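Monalysin (Pseudomonas entomophila, PDB 4MKQ) forms pores in host membranes as an aerolysin-like beta-barrel toxin, damaging the Drosophila gut and lysing cells. Local coordinates at residues A[122-125]-A[126-129]. Numbering follows the deposited sequence.
Sequences IVPS and SNAV
P124 and N127 close a tight reverse turn: N127 N donates to P124 O at 2.8 Å, with S125 and S126 both in right-handed helical backbone conformation between them. This is the first of two successive type I beta turns. The second, 125-128, is shifted by one residue and shares three with the first; it is closed by a weak bond of 3.4 Å from A128 N to S125 O. Together they bend the chain sharply at the end of the long strand 106-124, in the aerolysin-like fold, and start the loop that leads to helix 134-144. The closing bond of the first turn is bent, with 147° at the hydrogen.

The side chains pack along the same bend. The N127 side chain runs at a slant across the proline. Its amide ND2 comes to the CG-CD side of the P124 ring, 3.4 Å from P124 CD and somewhat farther from CG, a van der Waals contact. With CG anti to the carbonyl carbon (chi1 -57°), the N127 amide lies on the P124 side. V123 reaches the turn from the strand. Its CG1, anti to the backbone N, touches N127 CB at 3.8 Å. S126 OG stands by P124 CB at 3.9 Å, a loose contact.

Both arms of the bend meet strand 71-84. V123 from the strand and A128 from the loop pack on Y74. V123 also pairs with V72 and S125 with T70 through backbone hydrogen bonds, and S125 OG adds a weak bond to T70 O. P124 meets S68 of a second subunit. S125 points away from 126-129, although its CB still touches S126. The methyl of A128 turns back toward 122-125, and its CB ends 3.4 Å from S125 O.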
ATOM      1  N   ILE A 122       6.672  -6.718  15.001  1.00 36.54           N
ATOM      2  CA  ILE A 122       5.586  -7.230  15.834  1.00 36.93           C
ATOM      3  C   ILE A 122       6.124  -7.439  17.257  1.00 43.21           C
ATOM      4  O   ILE A 122       7.076  -8.188  17.467  1.00 42.89           O
ATOM      5  CB  ILE A 122       4.862  -8.449  15.203  1.00 39.87           C
ATOM      6  CG1 ILE A 122       3.633  -8.875  16.034  1.00 40.20           C
ATOM      7  CG2 ILE A 122       5.808  -9.618  14.917  1.00 40.70           C
ATOM      8  CD1 ILE A 122       2.354  -8.896  15.252  1.00 46.74           C
ATOM      9  N   VAL A 123       5.537  -6.718  18.218  1.00 41.72           N
ATOM     10  CA  VAL A 123       5.939  -6.687  19.627  1.00 42.49           C
ATOM     11  C   VAL A 123       4.762  -7.147  20.526  1.00 48.75           C
ATOM     12  O   VAL A 123       3.640  -6.690  20.297  1.00 48.99           O
ATOM     13  CB  VAL A 123       6.403  -5.227  19.960  1.00 46.39           C
ATOM     14  CG1 VAL A 123       6.509  -4.963  21.460  1.00 46.10           C
ATOM     15  CG2 VAL A 123       7.713  -4.880  19.258  1.00 46.29           C
ATOM     16  N   PRO A 124       4.974  -8.003  21.561  1.00 46.14           N
ATOM     17  CA  PRO A 124       3.858  -8.352  22.462  1.00 46.18           C
ATOM     18  C   PRO A 124       3.486  -7.142  23.323  1.00 51.01           C
ATOM     19  O   PRO A 124       4.380  -6.380  23.703  1.00 50.65           O
ATOM     20  CB  PRO A 124       4.423  -9.493  23.323  1.00 47.82           C
ATOM     21  CG  PRO A 124       5.753  -9.847  22.722  1.00 52.15           C
ATOM     22  CD  PRO A 124       6.231  -8.625  22.017  1.00 47.75           C
ATOM     23  N   SER A 125       2.181  -6.957  23.620  1.00 48.38           N
ATOM     24  CA  SER A 125       1.647  -5.829  24.408  1.00 48.48           C
ATOM     25  C   SER A 125       2.386  -5.552  25.731  1.00 52.08           C
ATOM     26  O   SER A 125       2.382  -4.412  26.204  1.00 51.82           O
ATOM     27  CB  SER A 125       0.153  -6.006  24.664  1.00 52.67           C
ATOM     28  OG  SER A 125      -0.107  -7.186  25.404  1.00 62.83           O
ATOM     29  N   SER A 126       3.023  -6.590  26.313  1.00 48.22           N
ATOM     30  CA  SER A 126       3.795  -6.498  27.554  1.00 47.88           C
ATOM     31  C   SER A 126       5.082  -5.679  27.357  1.00 51.78           C
ATOM     32  O   SER A 126       5.541  -5.028  28.299  1.00 51.30           O
ATOM     33  CB  SER A 126       4.128  -7.890  28.082  1.00 50.89           C
ATOM     34  OG  SER A 126       4.874  -8.641  27.138  1.00 58.55           O
ATOM     35  N   ASN A 127       5.653  -5.721  26.132  1.00 47.99           N
ATOM     36  CA  ASN A 127       6.866  -4.992  25.756  1.00 47.45           C
ATOM     37  C   ASN A 127       6.542  -3.679  25.024  1.00 50.91           C
ATOM     38  O   ASN A 127       7.465  -2.920  24.719  1.00 51.12           O
ATOM     39  CB  ASN A 127       7.783  -5.851  24.879  1.00 47.74           C
ATOM     40  CG  ASN A 127       8.243  -7.172  25.443  1.00 74.22           C
ATOM     41  OD1 ASN A 127       8.526  -7.348  26.640  1.00 71.17           O
ATOM     42  ND2 ASN A 127       8.466  -8.096  24.540  1.00 65.92           N
ATOM     43  N   ALA A 128       5.250  -3.411  24.737  1.00 46.33           N
ATOM     44  CA  ALA A 128       4.801  -2.206  24.029  1.00 45.53           C
ATOM     45  C   ALA A 128       5.126  -0.898  24.761  1.00 47.92           C
ATOM     46  O   ALA A 128       5.078  -0.843  25.991  1.00 47.54           O
ATOM     47  CB  ALA A 128       3.311  -2.288  23.733  1.00 46.21           C
ATOM     48  N   VAL A 129       5.471   0.144  23.983  1.00 43.27           N
ATOM     49  CA  VAL A 129       5.804   1.492  24.461  1.00 42.38           C
ATOM     50  C   VAL A 129       4.782   2.514  23.968  1.00 45.20           C
ATOM     51  O   VAL A 129       4.076   2.251  22.993  1.00 44.83           O
ATOM     52  CB  VAL A 129       7.253   1.931  24.111  1.00 45.94           C
ATOM     53  CG1 VAL A 129       8.278   1.204  24.972  1.00 45.73           C
ATOM     54  CG2 VAL A 129       7.558   1.771  22.623  1.00 45.64           C
TER